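Local coordinates for glycosyl hydrolases family 2, sugar binding domain protein (Bacteroides uniformis str. 3978 T3 ii, PDB 6D1P) that is a glycoside hydrolase family 2 beta-glucuronidase from a gut bacterium that probably cleaves glucuronic acid from beta-linked glycosides, at residues His329-His334 / Leu574-Lys579; Phe360-His365 / Leu509-Gly514. All blocks are in the same frame, centred on the assembly; numbering follows the deposited sequence. Where two conformers were deposited one is given.

Following it from the N terminus, the chain reaches the first barrel strand, 321-329, whose end begins contact 1. Helix 343-356 then leads back to strand 360-362, the start of contact 2. That contact closes at 509-514, on and just past strand 510-511, and contact 1 closes later at 574-579, leaving strand 572-574. Contact 2 is therefore nested within the loop of contact 1. Together they tie the first two barrel strands to the last two, near the ends of the strands. The two contacts also touch: L574 O lies 2.8 Å from E512 N, and W576 N lies 2.8 Å from W513 O.

Contact 1. Residues His329-His334 / Leu574-Lys579; sequences HRHEDH and LFWTFK. With NA (sodium ion), chain C.
One face of the H329 imidazole is covered by W576, whose CE3 sits 3.3 Å from H329 CG in an edge-to-face pair with planes at 57°, while the carbonyls of F575 and L574 lie at the ring's edge. H331 completes the aromatic cluster, its NE2 meeting the indole edge 3.4 Å from W576 CZ2. This is where the TIM barrel closes: 329-334 leaves the first strand and 574-579 leaves the last. A cis peptide precedes T577, as in related barrel glycosidases, where a cis bond after the tryptophan of the last strand is a familiar feature.

Two bonds hold H329 in place. ND1 donates to F575 O at 2.9 Å, and though the acceptor lies nearly in the imidazole plane, the donor stands well above the carbonyl plane. NE2 accepts from R362 NH1, so both ring nitrogens are used and the ring's rotation is fixed. H329 O takes the backbone N of F578 at 2.9 Å, with T577 OG1 also 2.9 Å from H329 O, a weak bond at best, since its proton has another acceptor in reach.

Further along, the K579 chain bends at its third torsion (chi3 72°) and brings NZ to H334 ND1, 3.1 Å away in the imidazole plane, while E349 supplies its salt bridge. D333 OD1 is held by R602 and Y187. On the same side chain, D333 OD2 joins the backbone O of D333, D580 O and a water around a modelled sodium ion, at a distance long for sodium (D333 OD2 to the metal 3.0 Å).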
ATOM      1  N   HIS A 329      -0.700  19.969  25.294  1.00 20.54           N
ATOM      2  CA  HIS A 329      -1.358  19.720  24.018  1.00 21.33           C
ATOM      3  C   HIS A 329      -1.724  18.245  23.923  1.00 23.84           C
ATOM      4  O   HIS A 329      -1.201  17.401  24.665  1.00 23.82           O
ATOM      5  CB  HIS A 329      -0.486  20.028  22.784  1.00 22.82           C
ATOM      6  CG  HIS A 329       0.119  21.394  22.740  1.00 19.49           C
ATOM      7  ND1 HIS A 329       1.144  21.782  23.574  1.00 19.51           N
ATOM      8  CD2 HIS A 329      -0.079  22.422  21.884  1.00 21.86           C
ATOM      9  CE1 HIS A 329       1.519  23.009  23.265  1.00 20.71           C
ATOM     10  NE2 HIS A 329       0.794  23.419  22.240  1.00 23.02           N
ATOM     11  N   ARG A 330      -2.597  17.942  22.965  1.00 21.72           N
ATOM     12  CA  ARG A 330      -2.882  16.570  22.560  1.00 21.78           C
ATOM     13  C   ARG A 330      -3.088  16.554  21.054  1.00 21.72           C
ATOM     14  O   ARG A 330      -3.559  17.535  20.469  1.00 22.37           O
ATOM     15  CB  ARG A 330      -4.131  16.000  23.264  1.00 20.02           C
ATOM     16  CG  ARG A 330      -5.433  16.581  22.735  1.00 22.87           C
ATOM     17  CD  ARG A 330      -6.679  15.988  23.391  1.00 24.99           C
ATOM     18  NE  ARG A 330      -6.819  14.547  23.176  1.00 23.22           N
ATOM     19  CZ  ARG A 330      -7.347  13.998  22.087  1.00 22.72           C
ATOM     20  NH1 ARG A 330      -7.783  14.758  21.096  1.00 21.40           N
ATOM     21  NH2 ARG A 330      -7.445  12.680  21.991  1.00 23.91           N
ATOM     22  N   HIS A 331      -2.697  15.449  20.425  1.00 24.00           N
ATOM     23  CA  HIS A 331      -2.985  15.200  19.019  1.00 21.27           C
ATOM     24  C   HIS A 331      -4.149  14.232  18.930  1.00 23.76           C
ATOM     25  O   HIS A 331      -4.458  13.516  19.888  1.00 25.44           O
ATOM     26  CB  HIS A 331      -1.768  14.613  18.295  1.00 21.14           C
ATOM     27  CG  HIS A 331      -0.963  15.618  17.529  1.00 20.07           C
ATOM     28  ND1 HIS A 331      -1.492  16.375  16.502  1.00 20.27           N
ATOM     29  CD2 HIS A 331       0.341  15.977  17.626  1.00 17.30           C
ATOM     30  CE1 HIS A 331      -0.557  17.169  16.015  1.00 20.30           C
ATOM     31  NE2 HIS A 331       0.566  16.946  16.674  1.00 20.09           N
ATOM     32  N   GLU A 332      -4.815  14.207  17.779  0.54 23.21           N
ATOM     33  CA  GLU A 332      -5.843  13.189  17.562  0.54 23.27           C
ATOM     34  C   GLU A 332      -5.149  11.956  16.985  0.54 24.54           C
ATOM     35  O   GLU A 332      -5.116  11.708  15.774  0.54 23.64           O
ATOM     36  CB  GLU A 332      -6.976  13.728  16.697  0.54 23.10           C
ATOM     37  CG  GLU A 332      -7.972  14.540  17.553  0.54 22.96           C
ATOM     38  CD  GLU A 332      -9.257  14.894  16.831  0.54 25.13           C
ATOM     39  OE1 GLU A 332      -9.303  14.750  15.578  0.54 24.36           O
ATOM     40  OE2 GLU A 332     -10.216  15.318  17.520  0.54 21.72           O
ATOM     41  N   ASP A 333      -4.578  11.180  17.905  1.00 22.35           N
ATOM     42  CA  ASP A 333      -3.627  10.113  17.642  1.00 23.13           C
ATOM     43  C   ASP A 333      -3.610   9.215  18.874  1.00 26.53           C
ATOM     44  O   ASP A 333      -3.606   9.716  20.007  1.00 26.77           O
ATOM     45  CB  ASP A 333      -2.228  10.700  17.373  1.00 20.67           C
ATOM     46  CG  ASP A 333      -1.151   9.633  17.203  1.00 21.79           C
ATOM     47  OD1 ASP A 333      -0.841   9.263  16.056  1.00 23.27           O
ATOM     48  OD2 ASP A 333      -0.584   9.167  18.214  1.00 26.37           O
ATOM     49  N   HIS A 334      -3.625   7.900  18.655  1.00 22.13           N
ATOM     50  CA  HIS A 334      -3.531   6.958  19.760  1.00 21.23           C
ATOM     51  C   HIS A 334      -3.078   5.606  19.224  1.00 25.49           C
ATOM     52  O   HIS A 334      -3.303   5.279  18.053  1.00 22.13           O
ATOM     53  CB  HIS A 334      -4.860   6.809  20.503  1.00 21.62           C
ATOM     54  CG  HIS A 334      -4.719   6.139  21.832  1.00 28.15           C
ATOM     55  ND1 HIS A 334      -4.606   6.845  23.012  1.00 24.30           N
ATOM     56  CD2 HIS A 334      -4.619   4.827  22.166  1.00 24.72           C
ATOM     57  CE1 HIS A 334      -4.474   5.998  24.018  1.00 26.33           C
ATOM     58  NE2 HIS A 334      -4.475   4.768  23.531  1.00 27.91           N
ATOM     59  N   LEU A 574       1.960  26.070  27.627  1.00 25.95           N
ATOM     60  CA  LEU A 574       1.501  24.726  27.282  1.00 20.68           C
ATOM     61  C   LEU A 574       2.724  23.919  26.887  1.00 23.23           C
ATOM     62  O   LEU A 574       3.349  24.205  25.858  1.00 23.53           O
ATOM     63  CB  LEU A 574       0.490  24.750  26.137  1.00 20.40           C
ATOM     64  CG  LEU A 574      -0.616  25.795  26.288  1.00 25.47           C
ATOM     65  CD1 LEU A 574      -0.342  27.024  25.397  1.00 23.55           C
ATOM     66  CD2 LEU A 574      -1.971  25.197  25.990  1.00 24.35           C
ATOM     67  N   PHE A 575       3.083  22.918  27.684  1.00 20.04           N
ATOM     68  CA  PHE A 575       4.182  22.078  27.245  1.00 21.03           C
ATOM     69  C   PHE A 575       3.709  21.184  26.106  1.00 22.19           C
ATOM     70  O   PHE A 575       2.515  20.921  25.948  1.00 22.56           O
ATOM     71  CB  PHE A 575       4.780  21.268  28.404  1.00 21.86           C
ATOM     72  CG  PHE A 575       3.941  20.103  28.872  1.00 24.92           C
ATOM     73  CD1 PHE A 575       3.029  20.260  29.917  1.00 25.00           C
ATOM     74  CD2 PHE A 575       4.129  18.825  28.332  1.00 20.98           C
ATOM     75  CE1 PHE A 575       2.282  19.170  30.388  1.00 22.32           C
ATOM     76  CE2 PHE A 575       3.380  17.732  28.774  1.00 20.56           C
ATOM     77  CZ  PHE A 575       2.463  17.898  29.809  1.00 26.36           C
ATOM     78  N   TRP A 576       4.653  20.792  25.254  1.00 24.27           N
ATOM     79  CA  TRP A 576       4.397  19.890  24.132  1.00 20.73           C
ATOM     80  C   TRP A 576       5.143  18.606  24.450  1.00 18.97           C
ATOM     81  O   TRP A 576       6.378  18.580  24.417  1.00 19.90           O
ATOM     82  CB  TRP A 576       4.860  20.498  22.808  1.00 21.42           C
ATOM     83  CG  TRP A 576       4.586  19.626  21.594  1.00 21.14           C
ATOM     84  CD1 TRP A 576       5.290  18.530  21.194  1.00 19.80           C
ATOM     85  CD2 TRP A 576       3.524  19.789  20.650  1.00 18.18           C
ATOM     86  NE1 TRP A 576       4.720  17.988  20.071  1.00 19.68           N
ATOM     87  CE2 TRP A 576       3.636  18.740  19.711  1.00 20.44           C
ATOM     88  CE3 TRP A 576       2.489  20.725  20.505  1.00 17.69           C
ATOM     89  CZ2 TRP A 576       2.763  18.607  18.620  1.00 18.92           C
ATOM     90  CZ3 TRP A 576       1.609  20.589  19.438  1.00 20.00           C
ATOM     91  CH2 TRP A 576       1.751  19.530  18.505  1.00 20.28           C
ATOM     92  N   THR A 577       4.412  17.544  24.761  1.00 19.03           N
ATOM     93  CA  THR A 577       2.969  17.448  24.610  1.00 19.77           C
ATOM     94  C   THR A 577       2.536  16.399  25.619  1.00 20.62           C
ATOM     95  O   THR A 577       3.394  15.810  26.303  1.00 20.92           O
ATOM     96  CB  THR A 577       2.549  17.043  23.144  1.00 21.55           C
ATOM     97  OG1 THR A 577       1.120  17.080  23.010  1.00 22.04           O
ATOM     98  CG2 THR A 577       3.071  15.652  22.767  1.00 17.12           C
ATOM     99  N   PHE A 578       1.228  16.147  25.740  1.00 20.33           N
ATOM    100  CA  PHE A 578       0.780  15.219  26.781  1.00 21.44           C
ATOM    101  C   PHE A 578       1.246  13.795  26.500  1.00 21.35           C
ATOM    102  O   PHE A 578       1.780  13.118  27.392  1.00 23.39           O
ATOM    103  CB  PHE A 578      -0.740  15.252  26.924  1.00 22.57           C
ATOM    104  CG  PHE A 578      -1.262  14.279  27.953  1.00 22.63           C
ATOM    105  CD1 PHE A 578      -0.953  14.440  29.304  1.00 25.67           C
ATOM    106  CD2 PHE A 578      -2.054  13.199  27.572  1.00 22.31           C
ATOM    107  CE1 PHE A 578      -1.425  13.524  30.268  1.00 27.67           C
ATOM    108  CE2 PHE A 578      -2.533  12.290  28.510  1.00 23.79           C
ATOM    109  CZ  PHE A 578      -2.216  12.440  29.865  1.00 24.48           C
ATOM    110  N   LYS A 579       1.062  13.332  25.257  1.00 18.12           N
ATOM    111  CA  LYS A 579       1.175  11.924  24.898  1.00 21.05           C
ATOM    112  C   LYS A 579       2.031  11.742  23.649  1.00 19.47           C
ATOM    113  O   LYS A 579       1.866  12.471  22.666  1.00 19.71           O
ATOM    114  CB  LYS A 579      -0.224  11.331  24.670  1.00 21.50           C
ATOM    115  CG  LYS A 579      -0.264   9.818  24.550  1.00 24.30           C
ATOM    116  CD  LYS A 579      -1.704   9.301  24.636  1.00 25.37           C
ATOM    117  CE  LYS A 579      -2.476   9.652  23.351  1.00 28.36           C
ATOM    118  NZ  LYS A 579      -3.910   9.742  23.686  1.00 31.16           N
TER
HETATM  119 NA    NA C 901      -0.876  10.180  21.016  1.00 30.90          NA
HETATM  120  O   HOH W   1      -4.077  12.295  22.055  1.00 23.76           O
HETATM  121  O   HOH W   2      -1.622  12.850  21.485  1.00 22.60           O

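Contact 2. Residues Phe360-His365 / Leu509-Gly514; sequences FIRLGH and LHAEWG. With GOL (glycerol), chain F.
The R362 guanidinium reaches E512 edge-on: NH1 donates to OE2 at 3.0 Å in a nearly straight salt bridge (173°), with the two flat groups close to coplanar. E512 OE2 accepts on its anti lone pair. An arginine chain extended from CG to NE carries the charge away from strand 360-362, and E386 pairs with its NE, so R362 is gripped by two carboxylates. Nearer the start of the strand the packing is looser. F360 CE2 comes only within 4.2 Å of L509 CD2, an apolar touch at the ring's edge, and the A511 methyl lies 4.1 Å from R362 NH1.

Beyond the carboxylate a glycerol, probably from the crystallisation liquor, lies at the C-terminal ends of the barrel strands. Its O1 donates to E512 OE1 and its O3 to OE2, both at 2.6 Å, while H365, held at ND1 by E386, turns NE2 to O2 and N427 also binds the ligand. E512 follows the seventh barrel strand, where family 2 glycosidases carry their nucleophile. A carboxylate positioned by R362 that takes a hydroxyl at each oxygen is consistent with a pocket suited to hydroxyl groups.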
ATOM      1  N   PHE A 360      -5.437  23.842  31.053  1.00 25.88           N
ATOM      2  CA  PHE A 360      -5.341  24.531  29.781  1.00 23.82           C
ATOM      3  C   PHE A 360      -4.809  23.551  28.745  1.00 25.50           C
ATOM      4  O   PHE A 360      -3.920  22.751  29.043  1.00 22.89           O
ATOM      5  CB  PHE A 360      -4.415  25.750  29.933  1.00 24.67           C
ATOM      6  CG  PHE A 360      -4.375  26.657  28.731  1.00 23.74           C
ATOM      7  CD1 PHE A 360      -5.520  26.922  28.000  1.00 22.20           C
ATOM      8  CD2 PHE A 360      -3.192  27.276  28.361  1.00 22.86           C
ATOM      9  CE1 PHE A 360      -5.486  27.777  26.901  1.00 24.54           C
ATOM     10  CE2 PHE A 360      -3.149  28.131  27.269  1.00 24.47           C
ATOM     11  CZ  PHE A 360      -4.295  28.377  26.533  1.00 22.64           C
ATOM     12  N   ILE A 361      -5.345  23.609  27.531  1.00 23.67           N
ATOM     13  CA  ILE A 361      -4.865  22.713  26.492  1.00 23.41           C
ATOM     14  C   ILE A 361      -4.996  23.395  25.135  1.00 24.57           C
ATOM     15  O   ILE A 361      -5.995  24.067  24.848  1.00 23.98           O
ATOM     16  CB  ILE A 361      -5.615  21.365  26.540  1.00 24.40           C
ATOM     17  CG1 ILE A 361      -5.011  20.374  25.531  1.00 23.42           C
ATOM     18  CG2 ILE A 361      -7.125  21.572  26.336  1.00 19.75           C
ATOM     19  CD1 ILE A 361      -5.525  18.941  25.717  1.00 22.55           C
ATOM     20  N   ARG A 362      -3.959  23.232  24.316  1.00 22.40           N
ATOM     21  CA  ARG A 362      -3.993  23.565  22.899  1.00 24.92           C
ATOM     22  C   ARG A 362      -4.186  22.274  22.110  1.00 21.76           C
ATOM     23  O   ARG A 362      -3.414  21.327  22.268  1.00 21.28           O
ATOM     24  CB  ARG A 362      -2.705  24.282  22.482  1.00 23.14           C
ATOM     25  CG  ARG A 362      -2.577  24.622  20.991  1.00 24.80           C
ATOM     26  CD  ARG A 362      -1.375  25.549  20.789  1.00 22.60           C
ATOM     27  NE  ARG A 362      -0.937  25.712  19.396  1.00 22.55           N
ATOM     28  CZ  ARG A 362       0.272  25.378  18.949  1.00 21.53           C
ATOM     29  NH1 ARG A 362       1.170  24.816  19.761  1.00 19.74           N
ATOM     30  NH2 ARG A 362       0.583  25.603  17.684  1.00 20.12           N
ATOM     31  N   LEU A 363      -5.212  22.245  21.261  1.00 23.41           N
ATOM     32  CA  LEU A 363      -5.700  21.006  20.650  1.00 23.73           C
ATOM     33  C   LEU A 363      -4.957  20.689  19.345  1.00 22.38           C
ATOM     34  O   LEU A 363      -5.549  20.581  18.270  1.00 20.70           O
ATOM     35  CB  LEU A 363      -7.203  21.108  20.411  1.00 20.41           C
ATOM     36  CG  LEU A 363      -8.062  21.335  21.665  1.00 27.13           C
ATOM     37  CD1 LEU A 363      -9.534  21.446  21.299  1.00 25.88           C
ATOM     38  CD2 LEU A 363      -7.844  20.217  22.683  1.00 23.27           C
ATOM     39  N   GLY A 364      -3.649  20.485  19.468  1.00 20.66           N
ATOM     40  CA  GLY A 364      -2.863  20.215  18.288  1.00 21.28           C
ATOM     41  C   GLY A 364      -2.939  21.384  17.325  1.00 26.78           C
ATOM     42  O   GLY A 364      -3.105  22.545  17.724  1.00 24.07           O
ATOM     43  N   HIS A 365      -2.879  21.070  16.029  1.00 20.33           N
ATOM     44  CA  HIS A 365      -2.833  22.087  14.993  1.00 23.18           C
ATOM     45  C   HIS A 365      -4.090  22.085  14.134  1.00 23.61           C
ATOM     46  O   HIS A 365      -4.042  22.421  12.949  1.00 19.83           O
ATOM     47  CB  HIS A 365      -1.582  21.902  14.130  1.00 19.15           C
ATOM     48  CG  HIS A 365      -0.306  21.965  14.906  1.00 20.31           C
ATOM     49  ND1 HIS A 365      -0.018  22.995  15.783  1.00 21.93           N
ATOM     50  CD2 HIS A 365       0.751  21.121  14.957  1.00 19.86           C
ATOM     51  CE1 HIS A 365       1.173  22.792  16.321  1.00 18.21           C
ATOM     52  NE2 HIS A 365       1.658  21.659  15.840  1.00 19.75           N
ATOM     53  N   LEU A 509       2.286  34.396  25.364  1.00 24.62           N
ATOM     54  CA  LEU A 509       1.829  33.112  25.863  1.00 22.94           C
ATOM     55  C   LEU A 509       2.815  32.080  25.355  1.00 24.85           C
ATOM     56  O   LEU A 509       3.091  32.046  24.153  1.00 25.06           O
ATOM     57  CB  LEU A 509       0.409  32.824  25.371  1.00 25.25           C
ATOM     58  CG  LEU A 509      -0.273  31.534  25.812  1.00 31.52           C
ATOM     59  CD1 LEU A 509      -0.165  31.353  27.327  1.00 29.89           C
ATOM     60  CD2 LEU A 509      -1.731  31.558  25.372  1.00 26.78           C
ATOM     61  N   HIS A 510       3.386  31.278  26.246  1.00 21.35           N
ATOM     62  CA  HIS A 510       4.420  30.346  25.813  1.00 23.75           C
ATOM     63  C   HIS A 510       3.767  29.032  25.375  1.00 24.14           C
ATOM     64  O   HIS A 510       3.431  28.182  26.199  1.00 28.31           O
ATOM     65  CB  HIS A 510       5.464  30.126  26.896  1.00 16.90           C
ATOM     66  CG  HIS A 510       6.588  29.245  26.459  1.00 21.53           C
ATOM     67  ND1 HIS A 510       7.784  29.166  27.138  1.00 20.26           N
ATOM     68  CD2 HIS A 510       6.694  28.389  25.410  1.00 20.28           C
ATOM     69  CE1 HIS A 510       8.579  28.305  26.529  1.00 22.12           C
ATOM     70  NE2 HIS A 510       7.939  27.813  25.482  1.00 20.49           N
ATOM     71  N   ALA A 511       3.603  28.858  24.071  1.00 21.55           N
ATOM     72  CA  ALA A 511       3.092  27.611  23.504  1.00 24.22           C
ATOM     73  C   ALA A 511       4.268  26.771  23.024  1.00 19.92           C
ATOM     74  O   ALA A 511       5.039  27.219  22.164  1.00 20.84           O
ATOM     75  CB  ALA A 511       2.124  27.878  22.351  1.00 20.80           C
ATOM     76  N   GLU A 512       4.406  25.578  23.615  1.00 18.73           N
ATOM     77  CA  GLU A 512       5.329  24.499  23.264  1.00 22.18           C
ATOM     78  C   GLU A 512       6.650  24.657  24.001  1.00 20.11           C
ATOM     79  O   GLU A 512       7.334  25.671  23.850  1.00 21.75           O
ATOM     80  CB  GLU A 512       5.573  24.394  21.742  1.00 17.94           C
ATOM     81  CG  GLU A 512       4.320  24.113  20.940  1.00 19.70           C
ATOM     82  CD  GLU A 512       4.610  23.669  19.489  1.00 21.45           C
ATOM     83  OE1 GLU A 512       5.705  23.126  19.225  1.00 20.19           O
ATOM     84  OE2 GLU A 512       3.741  23.894  18.611  1.00 20.62           O
ATOM     85  N   TRP A 513       6.992  23.647  24.802  1.00 20.29           N
ATOM     86  CA  TRP A 513       8.284  23.458  25.447  1.00 18.20           C
ATOM     87  C   TRP A 513       8.278  22.072  26.066  1.00 19.22           C
ATOM     88  O   TRP A 513       7.220  21.468  26.259  1.00 21.44           O
ATOM     89  CB  TRP A 513       8.563  24.510  26.526  1.00 21.82           C
ATOM     90  CG  TRP A 513       7.580  24.493  27.645  1.00 18.14           C
ATOM     91  CD1 TRP A 513       6.381  25.143  27.691  1.00 21.06           C
ATOM     92  CD2 TRP A 513       7.709  23.801  28.893  1.00 22.84           C
ATOM     93  NE1 TRP A 513       5.749  24.895  28.890  1.00 20.18           N
ATOM     94  CE2 TRP A 513       6.554  24.085  29.650  1.00 21.06           C
ATOM     95  CE3 TRP A 513       8.698  22.982  29.451  1.00 21.60           C
ATOM     96  CZ2 TRP A 513       6.364  23.582  30.932  1.00 22.41           C
ATOM     97  CZ3 TRP A 513       8.501  22.476  30.717  1.00 21.76           C
ATOM     98  CH2 TRP A 513       7.345  22.774  31.445  1.00 23.24           C
ATOM     99  N   GLY A 514       9.466  21.591  26.405  1.00 19.82           N
ATOM    100  CA  GLY A 514       9.628  20.266  26.971  1.00 16.86           C
ATOM    101  C   GLY A 514      10.739  19.520  26.260  1.00 20.79           C
ATOM    102  O   GLY A 514      11.824  20.080  26.057  1.00 19.75           O
TER
HETATM  103  C1  GOL F 904       5.940  20.059  16.926  1.00 27.80           C
HETATM  104  O1  GOL F 904       5.767  20.728  18.162  1.00 24.32           O
HETATM  105  C2  GOL F 904       5.317  20.908  15.814  1.00 24.37           C
HETATM  106  O2  GOL F 904       3.968  20.629  15.620  1.00 25.22           O
HETATM  107  C3  GOL F 904       5.602  22.367  16.192  1.00 20.15           C
HETATM  108  O3  GOL F 904       4.385  23.045  16.212  1.00 21.04           O